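PDB 5IJA: hydrogenase-specific maturation endopeptidase from Thermococcus kodakarensis, which probably acts as an endopeptidase in the maturation of [NiFe] hydrogenase, trimming the enzyme precursor. Local coordinates for residues D57-D62 and G116-E121; L4-G9 and T38-L43. All coordinates share one frame; numbering follows the deposited sequence.

Contact 1. Residues D57-D62 and G116-E121; sequences DAILSD and GIVAKE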
loop_
_atom_site.group_PDB
_atom_site.type_symbol
_atom_site.label_atom_id
_atom_site.label_comp_id
_atom_site.label_asym_id
_atom_site.label_seq_id
_atom_site.Cartn_x
_atom_site.Cartn_y
_atom_site.Cartn_z
ATOM N N ASP A 57 -0.061 2.530 0.158
ATOM C CA ASP A 57 -1.151 3.297 -0.382
ATOM C C ASP A 57 -1.106 4.775 -0.041
ATOM O O ASP A 57 -0.613 5.154 0.975
ATOM C CB ASP A 57 -2.450 2.705 0.131
ATOM C CG ASP A 57 -3.661 3.157 -0.652
ATOM O OD1 ASP A 57 -3.516 3.792 -1.684
ATOM O OD2 ASP A 57 -4.762 2.871 -0.211
ATOM N N ALA A 58 -1.674 5.586 -0.921
ATOM C CA ALA A 58 -1.977 6.985 -0.625
ATOM C C ALA A 58 -3.219 7.063 0.251
ATOM O O ALA A 58 -4.184 6.341 0.017
ATOM C CB ALA A 58 -2.182 7.766 -1.904
ATOM N N ILE A 59 -3.201 7.926 1.267
ATOM C CA ILE A 59 -4.336 8.047 2.175
ATOM C C ILE A 59 -4.692 9.504 2.461
ATOM O O ILE A 59 -3.890 10.398 2.229
ATOM C CB ILE A 59 -4.081 7.355 3.524
ATOM C CG1 ILE A 59 -2.987 8.092 4.307
ATOM C CG2 ILE A 59 -3.775 5.869 3.321
ATOM C CD1 ILE A 59 -2.848 7.661 5.744
ATOM N N LEU A 60 -5.907 9.724 2.956
ATOM C CA LEU A 60 -6.317 11.036 3.440
ATOM C C LEU A 60 -6.506 10.975 4.940
ATOM O O LEU A 60 -7.164 10.078 5.464
ATOM C CB LEU A 60 -7.611 11.516 2.766
ATOM C CG LEU A 60 -7.571 11.768 1.254
ATOM C CD1 LEU A 60 -8.889 12.342 0.745
ATOM C CD2 LEU A 60 -6.412 12.680 0.883
ATOM N N SER A 61 -5.911 11.937 5.629
ATOM C CA SER A 61 -6.077 12.058 7.062
ATOM C C SER A 61 -6.141 13.531 7.435
ATOM O O SER A 61 -5.707 14.400 6.669
ATOM C CB SER A 61 -4.939 11.363 7.796
ATOM O OG SER A 61 -5.049 11.539 9.194
ATOM N N ASP A 62 -6.699 13.811 8.604
ATOM C CA ASP A 62 -6.775 15.184 9.076
ATOM C C ASP A 62 -6.125 15.327 10.445
ATOM O O ASP A 62 -5.847 16.436 10.895
ATOM C CB ASP A 62 -8.224 15.652 9.096
ATOM C CG ASP A 62 -8.865 15.574 7.729
ATOM O OD1 ASP A 62 -8.138 15.745 6.725
ATOM O OD2 ASP A 62 -10.091 15.337 7.650
ATOM N N GLY A 116 0.654 3.813 4.866
ATOM C CA GLY A 116 -0.139 4.867 4.261
ATOM C C GLY A 116 0.633 6.171 4.150
ATOM O O GLY A 116 1.277 6.603 5.108
ATOM N N ILE A 117 0.576 6.784 2.976
ATOM C CA ILE A 117 1.274 8.040 2.724
ATOM C C ILE A 117 0.248 9.149 2.591
ATOM O O ILE A 117 -0.573 9.135 1.666
ATOM C CB ILE A 117 2.137 7.965 1.454
ATOM C CG1 ILE A 117 3.142 6.814 1.560
ATOM C CG2 ILE A 117 2.864 9.294 1.209
ATOM C CD1 ILE A 117 3.717 6.392 0.209
ATOM N N VAL A 118 0.280 10.101 3.521
ATOM C CA VAL A 118 -0.769 11.114 3.585
ATOM C C VAL A 118 -0.622 12.106 2.437
ATOM O O VAL A 118 0.368 12.827 2.326
ATOM C CB VAL A 118 -0.774 11.860 4.940
ATOM C CG1 VAL A 118 -1.806 12.978 4.927
ATOM C CG2 VAL A 118 -1.057 10.901 6.078
ATOM N N ALA A 119 -1.630 12.116 1.573
ATOM C CA ALA A 119 -1.624 12.929 0.378
ATOM C C ALA A 119 -1.905 14.402 0.690
ATOM O O ALA A 119 -2.420 14.740 1.758
ATOM C CB ALA A 119 -2.651 12.403 -0.607
ATOM N N LYS A 120 -1.566 15.260 -0.258
ATOM C CA LYS A 120 -1.858 16.685 -0.152
ATOM C C LYS A 120 -2.766 17.126 -1.302
ATOM O O LYS A 120 -3.850 17.667 -1.083
ATOM C CB LYS A 120 -0.567 17.500 -0.164
ATOM C CG LYS A 120 -0.787 19.001 -0.181
ATOM C CD LYS A 120 0.484 19.730 -0.575
ATOM C CE LYS A 120 0.381 21.212 -0.259
ATOM N NZ LYS A 120 1.438 21.975 -0.971
ATOM N N GLU A 121 -2.308 16.890 -2.527
ATOM C CA GLU A 121 -3.086 17.196 -3.722
ATOM C C GLU A 121 -3.492 15.917 -4.453
ATOM O O GLU A 121 -2.658 15.270 -5.089
ATOM C CB GLU A 121 -2.291 18.107 -4.660
#
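Ile59 and Val118 meet side by side on two neighbouring parallel strands, their branches passing at a slant. Ile59 CD1 comes 3.7 Å from Val118 CG2, and the tail can reach it because CG1 is set between the backbone N and the carbonyl carbon (chi1 68°). The other branch, Ile59 CG2, lies 3.9 Å from Gly116 CA. Glycine suits that position: a CB there would point to the same face and run into Ile59 CD1. Cutting Ile59 back to an alanine is likely to open a gap beside Gly116 CA and leave Val118 CG2 without the methyl it packs on. Further along, Leu60 CD2 touches the compact CB of Ala119, which also sits close over Ile59 O.

Three backbone bonds hold the strands in step. Ile117 N donates to Asp57 O (2.8 Å), Ile59 N to Ile117 O (2.9 Å) and Ala119 N to Ile59 O (2.9 Å). The two short strand segments run parallel but twisted, with 41° between their axes.

Ala58 and Ile117 face the other way, where Ile117 packs on Val132 and Ala139 of helix 130-146. On the face of Ile59, Phe114 and Ile85 add apolar cover, while Asp57 OD2 accepts a weak hydrogen bond from Phe90 N in helix 88-103. Strand 111-118 thus stands between strand 52-59 and the antiparallel strand 69-73, whose Val70 bonds to Gly116.

Contact 2. Residues L4-G9 and T38-L43; sequences LILALG and TDIFRL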
loop_
_atom_site.group_PDB
_atom_site.type_symbol
_atom_site.label_atom_id
_atom_site.label_comp_id
_atom_site.label_asym_id
_atom_site.label_seq_id
_atom_site.Cartn_x
_atom_site.Cartn_y
_atom_site.Cartn_z
ATOM N N LEU A 4 5.818 -10.052 -0.051
ATOM C CA LEU A 4 5.252 -9.478 -1.272
ATOM C C LEU A 4 4.767 -8.062 -0.997
ATOM O O LEU A 4 4.088 -7.824 -0.003
ATOM C CB LEU A 4 4.098 -10.335 -1.796
ATOM C CG LEU A 4 3.234 -9.796 -2.943
ATOM C CD1 LEU A 4 4.039 -9.508 -4.215
ATOM C CD2 LEU A 4 2.122 -10.767 -3.244
ATOM N N ILE A 5 5.130 -7.122 -1.861
ATOM C CA ILE A 5 4.693 -5.735 -1.699
ATOM C C ILE A 5 3.572 -5.442 -2.686
ATOM O O ILE A 5 3.702 -5.737 -3.865
ATOM C CB ILE A 5 5.870 -4.772 -1.896
ATOM C CG1 ILE A 5 6.898 -4.986 -0.770
ATOM C CG2 ILE A 5 5.393 -3.336 -1.956
ATOM C CD1 ILE A 5 8.238 -4.366 -1.044
ATOM N N LEU A 6 2.453 -4.918 -2.188
ATOM C CA LEU A 6 1.326 -4.535 -3.027
ATOM C C LEU A 6 1.238 -3.022 -3.084
ATOM O O LEU A 6 0.979 -2.389 -2.073
ATOM C CB LEU A 6 0.013 -5.095 -2.485
ATOM C CG LEU A 6 -0.074 -6.600 -2.262
ATOM C CD1 LEU A 6 -1.493 -6.970 -1.839
ATOM C CD2 LEU A 6 0.355 -7.343 -3.514
ATOM N N ALA A 7 1.459 -2.443 -4.260
ATOM C CA ALA A 7 1.366 -0.999 -4.403
ATOM C C ALA A 7 0.007 -0.631 -4.957
ATOM O O ALA A 7 -0.376 -1.125 -6.018
ATOM C CB ALA A 7 2.471 -0.480 -5.311
ATOM N N LEU A 8 -0.695 0.252 -4.251
ATOM C CA LEU A 8 -2.049 0.665 -4.605
ATOM C C LEU A 8 -2.031 2.127 -4.973
ATOM O O LEU A 8 -1.126 2.853 -4.572
ATOM C CB LEU A 8 -3.045 0.469 -3.447
ATOM C CG LEU A 8 -3.069 -0.792 -2.577
ATOM C CD1 LEU A 8 -4.374 -0.910 -1.806
ATOM C CD2 LEU A 8 -2.813 -2.033 -3.384
ATOM N N GLY A 9 -3.051 2.562 -5.709
ATOM C CA GLY A 9 -3.208 3.968 -6.025
ATOM C C GLY A 9 -3.512 4.228 -7.490
ATOM O O GLY A 9 -3.629 3.306 -8.297
ATOM N N THR A 38 -5.755 -0.259 -8.678
ATOM C CA THR A 38 -7.109 -0.254 -8.135
ATOM C C THR A 38 -7.819 -1.587 -8.360
ATOM O O THR A 38 -9.036 -1.666 -8.231
ATOM C CB THR A 38 -7.978 0.873 -8.758
ATOM O OG1 THR A 38 -7.985 0.736 -10.183
ATOM C CG2 THR A 38 -7.441 2.255 -8.383
ATOM N N ASP A 39 -7.059 -2.635 -8.672
ATOM C CA ASP A 39 -7.645 -3.934 -8.994
ATOM C C ASP A 39 -6.971 -5.088 -8.248
ATOM O O ASP A 39 -6.005 -5.657 -8.732
ATOM C CB ASP A 39 -7.560 -4.187 -10.501
ATOM C CG ASP A 39 -8.197 -5.513 -10.911
ATOM O OD1 ASP A 39 -8.959 -6.097 -10.110
ATOM O OD2 ASP A 39 -7.950 -5.955 -12.051
ATOM N N ILE A 40 -7.524 -5.448 -7.101
ATOM C CA ILE A 40 -6.889 -6.440 -6.240
ATOM C C ILE A 40 -6.817 -7.830 -6.905
ATOM O O ILE A 40 -5.974 -8.645 -6.552
ATOM C CB ILE A 40 -7.622 -6.517 -4.879
ATOM C CG1 ILE A 40 -6.799 -7.313 -3.873
ATOM C CG2 ILE A 40 -9.011 -7.087 -5.045
ATOM C CD1 ILE A 40 -5.415 -6.740 -3.673
ATOM N N PHE A 41 -7.660 -8.094 -7.896
ATOM C CA PHE A 41 -7.679 -9.429 -8.499
ATOM C C PHE A 41 -6.439 -9.716 -9.357
ATOM O O PHE A 41 -6.212 -10.856 -9.785
ATOM C CB PHE A 41 -8.969 -9.620 -9.304
ATOM C CG PHE A 41 -10.187 -9.788 -8.433
ATOM C CD1 PHE A 41 -10.192 -10.735 -7.421
ATOM C CD2 PHE A 41 -11.292 -8.973 -8.586
ATOM C CE1 PHE A 41 -11.296 -10.893 -6.602
ATOM C CE2 PHE A 41 -12.397 -9.117 -7.770
ATOM C CZ PHE A 41 -12.405 -10.075 -6.776
ATOM N N ARG A 42 -5.620 -8.688 -9.588
ATOM C CA ARG A 42 -4.292 -8.892 -10.163
ATOM C C ARG A 42 -3.446 -9.830 -9.313
ATOM O O ARG A 42 -2.518 -10.473 -9.789
ATOM C CB ARG A 42 -3.553 -7.561 -10.324
ATOM C CG ARG A 42 -4.206 -6.596 -11.313
ATOM C CD ARG A 42 -3.259 -5.456 -11.659
ATOM N NE ARG A 42 -3.778 -4.630 -12.751
ATOM C CZ ARG A 42 -3.224 -3.490 -13.157
ATOM N NH1 ARG A 42 -2.128 -3.032 -12.559
ATOM N NH2 ARG A 42 -3.764 -2.804 -14.160
ATOM N N LEU A 43 -3.768 -9.892 -8.030
ATOM C CA LEU A 43 -3.023 -10.722 -7.122
ATOM C C LEU A 43 -3.230 -12.216 -7.395
ATOM O O LEU A 43 -2.375 -13.035 -7.062
ATOM C CB LEU A 43 -3.430 -10.377 -5.690
ATOM C CG LEU A 43 -2.762 -11.130 -4.539
ATOM C CD1 LEU A 43 -1.257 -10.961 -4.505
ATOM C CD2 LEU A 43 -3.384 -10.619 -3.269
#
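The carbonyl group of Gly9 is covered on one face by a methyl of Thr38: Thr38 CG2 stands over its plane, 4.0 Å from Gly9 O. A second flat group, the carboxylate of Asp39, is approached from above its plane, 61° out of it, by the N-H of Phe41, with 3.3 Å from Phe41 N to Asp39 OD1; this is an Asx turn, and the residues after Asp39 take up helical backbone angles. The setting is an alpha/beta sandwich, in which the loop after strand 33-37 lies across the inner strand 3-8. Gly9 follows directly on that strand, with backbone angles (phi 133°) at which a CB would be jammed against the carbonyl O of Leu8, so glycine fits.

Ile40, within the turn, and Leu43, beyond it, supply the apolar cover, and the bond from Leu43 N to Ile40 O (2.9 Å) helps to fix their spacing. Leucine and isoleucine suit this buried place because their branched ends fill it without needing polar partners. Leu6 CD1 meets Ile40 CD1 at 4.3 Å; Ile40 also touches Ala93, and Leu43 Leu97, both of helix 88-103. Leu43 crosses Leu6 at about a right angle but runs obliquely past Leu4. With CG anti to the backbone N (chi1 -180°), Leu43 places CD1 against two leucines at once: Leu4 CD2 at 3.6 Å and Leu6 CD2 at 4.1 Å.

How the contacts relate
Both contacts belong to one mixed sheet, ordered 33-37, 3-8, 52-59, 111-118, 69-73. Contact 1 pairs its third and fourth strands edge to edge, whereas contact 2 lays a loop over a face of the second. Along the chain they come in series, contact 2 closing before contact 1 opens. Their centres are about 17 Å apart, on opposite sides of the chain's centre, yet they touch where strands 3-8 and 52-59 run side by side: Asp57 OD1 packs 3.8 Å from Leu8 CB. Helix 88-103 serves both, Phe90 lying by Asp57 and Leu8. Contact 1 thus holds neighbouring strands together by backbone bonds, while contact 2 packs a loop on the same sheet through apolar side chains.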